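Local coordinates for Serine/threonine-protein phosphatase 2A regulatory subunit B'' subunit alpha (Homo sapiens, PDB 4I5J) that serves as a B''-type regulatory subunit of protein phosphatase 2A, a calcium-binding EF-hand protein that might modulate the selectivity and activity of the catalytic enzyme, at residues D39-H44 / E55-Y60; K15-L20 / T83-S88; E184-P189 / T269-E274. One frame throughout, in Å; residues are numbered along the deposited sequence.

Contact 1. Residues D39-H44 / E55-Y60; sequences DVVDTH and EFHSRY
Asp39 O, in the helical turn from which Val41 reaches His57 and Tyr60, is gripped twice by one residue. Thr43 OG1 donates to Asp39 O at 2.8 Å, tilted 32° from the carbonyl plane, and Thr43 N adds a weak bond to the same oxygen. This pair of bonds lies in the last turn of the helix, just before His44 leaves helical geometry. The contact itself is made by the opposing side chains and has no hydrogen bond across it. Val41 divides its two branches between two rings. Turned with CG1 anti to the backbone N (chi1 174°), it sets Val41 CG1 3.5 Å from His57 NE2, while Val41 CG2 lies at the edge of the phenol, 3.8 Å from Tyr60 CE2. With an alanine in place of Val41, His57 and Tyr60 would each probably lose the methyl that packs on it, opening a gap between the helices. Asp42 OD1 lies near the imidazole plane at its edge, but at 4.1 Å from His57 NE2 it makes no bond; were the histidine protonated, the nearby carboxylate would probably favour that charge. The axes of the two short helix segments come within 11.5 Å at 134° between their directions, so they are joined by side-chain ends in this part of the EF-hand domain. Leu50 adds to the packing on Val41 and Leu47 to that on Tyr60, whose hydroxyl bonds to Phe110 O; helix 90-97 packs against helix 34-43 through Leu97, and helix 112-125 receives Phe56 from helix 54-72.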
loop_
_atom_site.group_PDB
_atom_site.type_symbol
_atom_site.label_atom_id
_atom_site.label_comp_id
_atom_site.label_asym_id
_atom_site.label_seq_id
_atom_site.Cartn_x
_atom_site.Cartn_y
_atom_site.Cartn_z
ATOM N N ASP A 39 -13.568 -20.273 4.688
ATOM C CA ASP A 39 -14.519 -20.476 5.755
ATOM C C ASP A 39 -15.379 -19.227 5.970
ATOM O O ASP A 39 -16.602 -19.328 6.092
ATOM C CB ASP A 39 -13.787 -20.860 7.039
ATOM C CG ASP A 39 -14.702 -21.488 8.051
ATOM O OD1 ASP A 39 -15.418 -22.438 7.670
ATOM O OD2 ASP A 39 -14.728 -21.022 9.212
ATOM N N VAL A 40 -14.753 -18.052 6.006
ATOM C CA VAL A 40 -15.508 -16.807 6.181
ATOM C C VAL A 40 -16.504 -16.585 5.035
ATOM O O VAL A 40 -17.657 -16.225 5.270
ATOM C CB VAL A 40 -14.584 -15.597 6.293
ATOM C CG1 VAL A 40 -15.356 -14.312 6.030
ATOM C CG2 VAL A 40 -13.889 -15.563 7.687
ATOM N N VAL A 41 -16.057 -16.817 3.800
ATOM C CA VAL A 41 -16.915 -16.629 2.630
ATOM C C VAL A 41 -18.040 -17.668 2.582
ATOM O O VAL A 41 -19.143 -17.382 2.130
ATOM C CB VAL A 41 -16.100 -16.684 1.314
ATOM C CG1 VAL A 41 -17.024 -16.639 0.104
ATOM C CG2 VAL A 41 -15.122 -15.535 1.256
ATOM N N ASP A 42 -17.772 -18.869 3.076
ATOM C CA ASP A 42 -18.784 -19.923 3.049
ATOM C C ASP A 42 -19.839 -19.755 4.132
ATOM O O ASP A 42 -20.960 -20.231 3.990
ATOM C CB ASP A 42 -18.141 -21.304 3.160
ATOM C CG ASP A 42 -17.341 -21.673 1.925
ATOM O OD1 ASP A 42 -17.459 -20.958 0.899
ATOM O OD2 ASP A 42 -16.591 -22.676 1.985
ATOM N N THR A 43 -19.495 -19.065 5.211
ATOM C CA THR A 43 -20.401 -18.995 6.350
ATOM C C THR A 43 -21.069 -17.646 6.494
ATOM O O THR A 43 -22.255 -17.573 6.792
ATOM C CB THR A 43 -19.697 -19.345 7.692
ATOM O OG1 THR A 43 -18.544 -18.510 7.864
ATOM C CG2 THR A 43 -19.276 -20.803 7.717
ATOM N N HIS A 44 -20.315 -16.572 6.307
ATOM C CA HIS A 44 -20.880 -15.250 6.545
ATOM C C HIS A 44 -22.026 -14.957 5.577
ATOM O O HIS A 44 -21.881 -15.159 4.371
ATOM C CB HIS A 44 -19.816 -14.156 6.461
ATOM C CG HIS A 44 -20.242 -12.865 7.084
ATOM N ND1 HIS A 44 -21.202 -12.045 6.526
ATOM C CD2 HIS A 44 -19.851 -12.255 8.231
ATOM C CE1 HIS A 44 -21.377 -10.986 7.295
ATOM N NE2 HIS A 44 -20.570 -11.088 8.335
ATOM N N GLU A 55 -15.036 -16.146 -10.153
ATOM C CA GLU A 55 -14.002 -15.134 -10.385
ATOM C C GLU A 55 -13.976 -14.117 -9.244
ATOM O O GLU A 55 -12.914 -13.673 -8.823
ATOM C CB GLU A 55 -14.231 -14.427 -11.719
ATOM C CG GLU A 55 -13.125 -13.469 -12.154
ATOM C CD GLU A 55 -13.096 -13.277 -13.675
ATOM O OE1 GLU A 55 -13.392 -14.253 -14.410
ATOM O OE2 GLU A 55 -12.785 -12.152 -14.134
ATOM N N PHE A 56 -15.149 -13.749 -8.743
ATOM C CA PHE A 56 -15.223 -12.783 -7.656
ATOM C C PHE A 56 -14.956 -13.395 -6.292
ATOM O O PHE A 56 -14.420 -12.741 -5.403
ATOM C CB PHE A 56 -16.556 -12.038 -7.732
ATOM C CG PHE A 56 -16.537 -10.977 -8.785
ATOM C CD1 PHE A 56 -16.897 -11.268 -10.083
ATOM C CD2 PHE A 56 -16.033 -9.714 -8.495
ATOM C CE1 PHE A 56 -16.814 -10.298 -11.072
ATOM C CE2 PHE A 56 -15.956 -8.739 -9.475
ATOM C CZ PHE A 56 -16.344 -9.032 -10.765
ATOM N N HIS A 57 -15.306 -14.665 -6.142
ATOM C CA HIS A 57 -14.896 -15.456 -4.987
ATOM C C HIS A 57 -13.379 -15.399 -4.786
ATOM O O HIS A 57 -12.898 -15.143 -3.674
ATOM C CB HIS A 57 -15.327 -16.908 -5.210
ATOM C CG HIS A 57 -15.269 -17.760 -3.981
ATOM N ND1 HIS A 57 -14.128 -18.419 -3.588
ATOM C CD2 HIS A 57 -16.216 -18.066 -3.067
ATOM C CE1 HIS A 57 -14.371 -19.093 -2.478
ATOM N NE2 HIS A 57 -15.632 -18.896 -2.141
ATOM N N SER A 58 -12.626 -15.637 -5.863
ATOM C CA SER A 58 -11.165 -15.685 -5.785
ATOM C C SER A 58 -10.546 -14.330 -5.567
ATOM O O SER A 58 -9.666 -14.186 -4.720
ATOM C CB SER A 58 -10.563 -16.290 -7.049
ATOM O OG SER A 58 -10.931 -17.643 -7.127
ATOM N N ARG A 59 -10.986 -13.353 -6.359
ATOM C CA ARG A 59 -10.526 -11.982 -6.229
ATOM C C ARG A 59 -10.783 -11.385 -4.843
ATOM O O ARG A 59 -9.960 -10.624 -4.339
ATOM C CB ARG A 59 -11.183 -11.102 -7.295
ATOM C CG ARG A 59 -10.676 -11.365 -8.692
ATOM C CD ARG A 59 -9.193 -11.109 -8.791
ATOM N NE ARG A 59 -8.746 -11.141 -10.178
ATOM C CZ ARG A 59 -7.501 -11.419 -10.552
ATOM N NH1 ARG A 59 -6.573 -11.706 -9.644
ATOM N NH2 ARG A 59 -7.184 -11.421 -11.843
ATOM N N TYR A 60 -11.932 -11.697 -4.247
ATOM C CA TYR A 60 -12.267 -11.168 -2.919
ATOM C C TYR A 60 -11.294 -11.714 -1.879
ATOM O O TYR A 60 -10.724 -10.966 -1.091
ATOM C CB TYR A 60 -13.719 -11.494 -2.528
ATOM C CG TYR A 60 -14.025 -11.152 -1.092
ATOM C CD1 TYR A 60 -14.227 -9.837 -0.700
ATOM C CD2 TYR A 60 -14.080 -12.144 -0.120
ATOM C CE1 TYR A 60 -14.490 -9.516 0.640
ATOM C CE2 TYR A 60 -14.342 -11.837 1.217
ATOM C CZ TYR A 60 -14.554 -10.531 1.586
ATOM O OH TYR A 60 -14.819 -10.242 2.904
#

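Contact 2. Residues K15-L20 / T83-S88; sequences KFICLL and TEIRKS
Ile85 meets Phe16 and Ile17 through a single methyl group, CD1, which serves as the hub of this buried helix-helix contact. The outer arm of Ile85 is extended (chi2 -178°), so CD1 projects toward helix 12-20. There it presses on the phenyl group: Ile85 CD1 stands 3.3 Å from Phe16 CD2, a tight approach, with Phe16 CE2 next at 3.7 Å. The two side chains run at about a right angle to each other. Ile17 makes the second contact in a different way. Its chain is folded at chi2 (-75°), which brings Ile17 CD1 to 3.6 Å from Ile85 CD1, the two isoleucines passing in opposite directions. Thus one methyl is received by an aromatic carbon and an aliphatic one from adjacent residues of the same helix.

Leucines of the EF-hand domain enlarge this apolar cluster: Leu28 touches both Phe16 and Ile17, and Leu91 of helix 90-97 touches both Phe16 and Ile85. Apart from the apolar contact, Ser88, just past helix 82-86, bonds to Ile85 O through both its N and its OG, which arrive from the same face of the carbonyl plane, OG at 2.8 Å from that oxygen. No hydrogen bond crosses the contact, so its specificity probably rests on the fit of methyl groups against the ring and on the exclusion of water.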
loop_
_atom_site.group_PDB
_atom_site.type_symbol
_atom_site.label_atom_id
_atom_site.label_comp_id
_atom_site.label_asym_id
_atom_site.label_seq_id
_atom_site.Cartn_x
_atom_site.Cartn_y
_atom_site.Cartn_z
ATOM N N LYS A 15 -1.738 -18.541 19.759
ATOM C CA LYS A 15 -2.654 -19.644 19.468
ATOM C C LYS A 15 -3.225 -19.526 18.055
ATOM O O LYS A 15 -3.486 -20.526 17.395
ATOM C CB LYS A 15 -3.798 -19.695 20.478
ATOM C CG LYS A 15 -3.384 -19.973 21.932
ATOM C CD LYS A 15 -4.590 -19.738 22.878
ATOM C CE LYS A 15 -4.208 -19.758 24.361
ATOM N NZ LYS A 15 -5.385 -19.427 25.228
ATOM N N PHE A 16 -3.445 -18.301 17.594
ATOM C CA PHE A 16 -3.953 -18.110 16.246
ATOM C C PHE A 16 -2.942 -18.628 15.231
ATOM O O PHE A 16 -3.302 -19.323 14.269
ATOM C CB PHE A 16 -4.229 -16.631 15.979
ATOM C CG PHE A 16 -4.715 -16.351 14.582
ATOM C CD1 PHE A 16 -6.046 -16.520 14.254
ATOM C CD2 PHE A 16 -3.836 -15.918 13.595
ATOM C CE1 PHE A 16 -6.500 -16.256 12.966
ATOM C CE2 PHE A 16 -4.279 -15.651 12.308
ATOM C CZ PHE A 16 -5.614 -15.823 11.993
ATOM N N ILE A 17 -1.681 -18.263 15.442
ATOM C CA ILE A 17 -0.600 -18.696 14.575
ATOM C C ILE A 17 -0.573 -20.230 14.520
ATOM O O ILE A 17 -0.573 -20.806 13.438
ATOM C CB ILE A 17 0.766 -18.181 15.064
ATOM C CG1 ILE A 17 0.797 -16.646 15.112
ATOM C CG2 ILE A 17 1.890 -18.737 14.199
ATOM C CD1 ILE A 17 0.908 -15.972 13.792
ATOM N N CYS A 18 -0.580 -20.886 15.680
ATOM C CA CYS A 18 -0.498 -22.348 15.731
ATOM C C CYS A 18 -1.660 -22.989 14.998
ATOM O O CYS A 18 -1.544 -24.096 14.467
ATOM C CB CYS A 18 -0.470 -22.861 17.180
ATOM S SG CYS A 18 1.015 -22.416 18.100
ATOM N N LEU A 19 -2.781 -22.284 14.962
ATOM C CA LEU A 19 -3.978 -22.830 14.358
ATOM C C LEU A 19 -3.892 -22.840 12.836
ATOM O O LEU A 19 -4.276 -23.809 12.204
ATOM C CB LEU A 19 -5.196 -22.028 14.813
ATOM C CG LEU A 19 -6.522 -22.536 14.278
ATOM C CD1 LEU A 19 -6.673 -24.003 14.620
ATOM C CD2 LEU A 19 -7.648 -21.742 14.885
ATOM N N LEU A 20 -3.392 -21.762 12.239
ATOM C CA LEU A 20 -3.340 -21.673 10.769
ATOM C C LEU A 20 -2.008 -22.103 10.185
ATOM O O LEU A 20 -1.911 -22.330 8.976
ATOM C CB LEU A 20 -3.621 -20.246 10.287
ATOM C CG LEU A 20 -5.028 -19.706 10.508
ATOM C CD1 LEU A 20 -5.181 -18.388 9.764
ATOM C CD2 LEU A 20 -5.996 -20.725 9.984
ATOM N N THR A 83 3.769 -11.370 17.086
ATOM C CA THR A 83 3.991 -9.972 17.478
ATOM C C THR A 83 3.194 -9.051 16.568
ATOM O O THR A 83 2.511 -8.130 17.031
ATOM C CB THR A 83 5.486 -9.565 17.389
ATOM O OG1 THR A 83 6.266 -10.418 18.227
ATOM C CG2 THR A 83 5.679 -8.153 17.848
ATOM N N GLU A 84 3.255 -9.332 15.271
ATOM C CA GLU A 84 2.524 -8.534 14.302
ATOM C C GLU A 84 1.017 -8.636 14.492
ATOM O O GLU A 84 0.301 -7.641 14.362
ATOM C CB GLU A 84 2.947 -8.896 12.879
ATOM C CG GLU A 84 4.397 -8.495 12.632
ATOM C CD GLU A 84 4.879 -8.868 11.253
ATOM O OE1 GLU A 84 4.286 -9.791 10.645
ATOM O OE2 GLU A 84 5.846 -8.244 10.782
ATOM N N ILE A 85 0.523 -9.821 14.829
ATOM C CA ILE A 85 -0.901 -9.948 15.052
ATOM C C ILE A 85 -1.313 -9.215 16.316
ATOM O O ILE A 85 -2.364 -8.545 16.361
ATOM C CB ILE A 85 -1.334 -11.405 15.117
ATOM C CG1 ILE A 85 -1.178 -12.032 13.744
ATOM C CG2 ILE A 85 -2.805 -11.507 15.522
ATOM C CD1 ILE A 85 -1.617 -13.435 13.684
ATOM N N ARG A 86 -0.465 -9.330 17.333
ATOM C CA ARG A 86 -0.726 -8.752 18.650
ATOM C C ARG A 86 -0.817 -7.230 18.569
ATOM O O ARG A 86 -1.584 -6.615 19.298
ATOM C CB ARG A 86 0.394 -9.172 19.603
ATOM C CG ARG A 86 0.186 -8.873 21.069
ATOM C CD ARG A 86 1.440 -9.295 21.853
ATOM N NE ARG A 86 1.820 -10.669 21.535
ATOM C CZ ARG A 86 3.043 -11.064 21.193
ATOM N NH1 ARG A 86 4.042 -10.184 21.125
ATOM N NH2 ARG A 86 3.267 -12.348 20.920
ATOM N N LYS A 87 -0.048 -6.616 17.672
ATOM C CA LYS A 87 -0.111 -5.155 17.501
ATOM C C LYS A 87 -1.189 -4.671 16.521
ATOM O O LYS A 87 -1.352 -3.472 16.310
ATOM C CB LYS A 87 1.254 -4.600 17.095
ATOM C CG LYS A 87 2.318 -4.736 18.187
ATOM C CD LYS A 87 3.718 -4.523 17.622
ATOM C CE LYS A 87 4.777 -4.726 18.705
ATOM N NZ LYS A 87 6.160 -4.501 18.191
ATOM N N SER A 88 -1.950 -5.603 15.955
ATOM C CA SER A 88 -2.991 -5.269 14.988
ATOM C C SER A 88 -4.386 -5.462 15.577
ATOM O O SER A 88 -4.531 -6.006 16.662
ATOM C CB SER A 88 -2.858 -6.169 13.755
ATOM O OG SER A 88 -3.426 -7.446 14.012
#

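Contact 3. Residues E184-P189 / T269-E274; sequences EDKRNP and TFFNLE
Lys186 meets Phe271 and Asn272 where the linker into the calcium-binding EF hand passes the helices at the end of the chain. Residues 184-189 join helix 173-184 to helix 189-199, the helix that enters the metal loop; Asp200, Asp202, Asp204, Val206 and Glu211 hold the calcium ion, about 13 Å from the side chain of Phe271. The buried part is a lysine chain laid beside a ring. Lys186 CE comes to 4.1 Å from Phe271 CE1, the two side chains sliding past each other in opposite directions. Phe271 takes the crowded position between its backbone N and carbonyl carbon (chi1 62°), and its ring also meets Trp195 and Met199 of helix 189-199. At its outer end the lysine bends (chi4 64°). Lys186 NZ lies 4.4 Å from Asn272 ND2, a pairing of two nitrogens that is no bond; it has instead a weak hydrogen bond to Glu183 O and a long, weak ion pair with Asp268. Weak as these two partners are, they probably help to steady the charge of the buried lysine. Asn272 is the N-cap of helix 273-277, its OD1 accepting from Lys275 N.

The far side of the linker is looser and more open. Arg187 is exposed, and the linker there makes short-range polar bonds. Asn188 OD1 caps helix 189-199 by accepting from Ser191 N, while Asn188 ND2 makes a weak bond of 3.2 Å to Asp185 OD2. The other carboxylate oxygen closes an Asx turn: Arg187 N donates to Asp185 OD1 at 2.9 Å, arriving from 48° above the carboxylate plane.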
loop_
_atom_site.group_PDB
_atom_site.type_symbol
_atom_site.label_atom_id
_atom_site.label_comp_id
_atom_site.label_asym_id
_atom_site.label_seq_id
_atom_site.Cartn_x
_atom_site.Cartn_y
_atom_site.Cartn_z
ATOM N N GLU A 184 -4.105 6.197 -2.209
ATOM C CA GLU A 184 -5.260 6.892 -1.660
ATOM C C GLU A 184 -5.086 7.328 -0.213
ATOM O O GLU A 184 -5.662 8.330 0.202
ATOM C CB GLU A 184 -6.505 6.020 -1.807
ATOM C CG GLU A 184 -6.735 5.611 -3.254
ATOM C CD GLU A 184 -8.130 5.069 -3.515
ATOM O OE1 GLU A 184 -8.728 4.469 -2.587
ATOM O OE2 GLU A 184 -8.625 5.249 -4.654
ATOM N N ASP A 185 -4.298 6.574 0.551
ATOM C CA ASP A 185 -4.105 6.865 1.969
ATOM C C ASP A 185 -2.627 6.986 2.338
ATOM O O ASP A 185 -1.993 5.990 2.658
ATOM C CB ASP A 185 -4.738 5.748 2.804
ATOM C CG ASP A 185 -4.560 5.965 4.297
ATOM O OD1 ASP A 185 -4.161 7.089 4.698
ATOM O OD2 ASP A 185 -4.835 5.011 5.070
ATOM N N LYS A 186 -2.069 8.191 2.326
ATOM C CA LYS A 186 -0.665 8.324 2.708
ATOM C C LYS A 186 -0.499 8.614 4.201
ATOM O O LYS A 186 0.509 9.195 4.607
ATOM C CB LYS A 186 0.063 9.386 1.865
ATOM C CG LYS A 186 0.248 9.038 0.397
ATOM C CD LYS A 186 0.999 10.114 -0.356
ATOM C CE LYS A 186 0.968 9.881 -1.868
ATOM N NZ LYS A 186 -0.417 9.943 -2.488
ATOM N N ARG A 187 -1.457 8.194 5.027
ATOM C CA ARG A 187 -1.357 8.490 6.461
ATOM C C ARG A 187 -1.134 7.260 7.302
ATOM O O ARG A 187 -0.843 7.356 8.485
ATOM C CB ARG A 187 -2.579 9.258 6.955
ATOM C CG ARG A 187 -2.798 10.511 6.154
ATOM C CD ARG A 187 -3.612 11.532 6.890
ATOM N NE ARG A 187 -4.042 12.566 5.959
ATOM C CZ ARG A 187 -4.278 13.827 6.301
ATOM N NH1 ARG A 187 -4.120 14.209 7.557
ATOM N NH2 ARG A 187 -4.665 14.702 5.382
ATOM N N ASN A 188 -1.261 6.092 6.691
ATOM C CA ASN A 188 -1.009 4.878 7.430
ATOM C C ASN A 188 0.461 4.491 7.297
ATOM O O ASN A 188 1.127 4.888 6.342
ATOM C CB ASN A 188 -1.985 3.766 7.001
ATOM C CG ASN A 188 -1.527 3.021 5.791
ATOM O OD1 ASN A 188 -0.615 2.198 5.876
ATOM N ND2 ASN A 188 -2.174 3.276 4.645
ATOM N N PRO A 189 0.987 3.728 8.255
ATOM C CA PRO A 189 2.435 3.485 8.221
ATOM C C PRO A 189 2.917 2.582 7.068
ATOM O O PRO A 189 4.086 2.676 6.689
ATOM C CB PRO A 189 2.702 2.820 9.570
ATOM C CG PRO A 189 1.393 2.187 9.937
ATOM C CD PRO A 189 0.348 3.134 9.444
ATOM N N THR A 269 4.453 16.610 -2.782
ATOM C CA THR A 269 5.348 17.646 -3.241
ATOM C C THR A 269 6.354 17.075 -4.236
ATOM O O THR A 269 6.714 17.740 -5.191
ATOM C CB THR A 269 6.065 18.271 -2.035
ATOM O OG1 THR A 269 5.092 18.872 -1.169
ATOM C CG2 THR A 269 7.072 19.311 -2.460
ATOM N N PHE A 270 6.785 15.830 -4.034
ATOM C CA PHE A 270 7.779 15.210 -4.927
ATOM C C PHE A 270 7.268 14.371 -6.086
ATOM O O PHE A 270 8.023 14.109 -7.036
ATOM C CB PHE A 270 8.817 14.412 -4.133
ATOM C CG PHE A 270 9.739 15.282 -3.336
ATOM C CD1 PHE A 270 9.623 15.370 -1.956
ATOM C CD2 PHE A 270 10.692 16.062 -3.981
ATOM C CE1 PHE A 270 10.461 16.198 -1.234
ATOM C CE2 PHE A 270 11.521 16.900 -3.270
ATOM C CZ PHE A 270 11.414 16.967 -1.892
ATOM N N PHE A 271 6.015 13.924 -6.030
ATOM C CA PHE A 271 5.545 13.071 -7.118
ATOM C C PHE A 271 4.042 13.043 -7.412
ATOM O O PHE A 271 3.597 12.228 -8.215
ATOM C CB PHE A 271 6.115 11.651 -6.997
ATOM C CG PHE A 271 5.710 10.923 -5.742
ATOM C CD1 PHE A 271 4.436 10.387 -5.618
ATOM C CD2 PHE A 271 6.613 10.730 -4.713
ATOM C CE1 PHE A 271 4.065 9.701 -4.483
ATOM C CE2 PHE A 271 6.248 10.047 -3.573
ATOM C CZ PHE A 271 4.966 9.531 -3.459
ATOM N N ASN A 272 3.271 13.931 -6.784
ATOM C CA ASN A 272 1.852 14.114 -7.131
ATOM C C ASN A 272 1.603 15.605 -7.406
ATOM O O ASN A 272 1.155 16.351 -6.528
ATOM C CB ASN A 272 0.923 13.553 -6.034
ATOM C CG ASN A 272 -0.551 13.455 -6.475
ATOM O OD1 ASN A 272 -1.089 14.355 -7.125
ATOM N ND2 ASN A 272 -1.206 12.357 -6.101
ATOM N N LEU A 273 1.934 16.031 -8.624
ATOM C CA LEU A 273 1.940 17.455 -8.992
ATOM C C LEU A 273 0.599 18.107 -8.743
ATOM O O LEU A 273 0.540 19.247 -8.305
ATOM C CB LEU A 273 2.309 17.626 -10.470
ATOM C CG LEU A 273 2.486 19.043 -11.034
ATOM C CD1 LEU A 273 3.550 19.812 -10.252
ATOM C CD2 LEU A 273 2.848 18.994 -12.525
ATOM N N GLU A 274 -0.470 17.369 -9.040
ATOM C CA GLU A 274 -1.844 17.821 -8.846
ATOM C C GLU A 274 -2.161 18.102 -7.384
ATOM O O GLU A 274 -2.673 19.167 -7.047
ATOM C CB GLU A 274 -2.828 16.765 -9.365
ATOM C CG GLU A 274 -3.049 16.750 -10.873
ATOM C CD GLU A 274 -4.161 15.784 -11.278
ATOM O OE1 GLU A 274 -4.169 14.644 -10.764
ATOM O OE2 GLU A 274 -5.030 16.168 -12.099
#

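Overall arrangement
Contacts 1 and 2 belong to one EF-hand domain, and contact 1 falls between the two segments of contact 2 along the chain: helices 12-20 and 34-43 are successive, as are helices 54-72 and 82-86, so each contact ties one of the first pair to one of the second. Their centres are 22 Å apart. Contact 3 lies on the opposite side of the chain's centre from both, in the part that binds calcium. Contact 2 is wholly buried and apolar. Contact 1 is only partly buried and places an imidazole in the contact and a carboxylate at its margin. Contact 3 is again buried, yet brings a lysine inside and joins a linker, rather than a helix, to the closing helices.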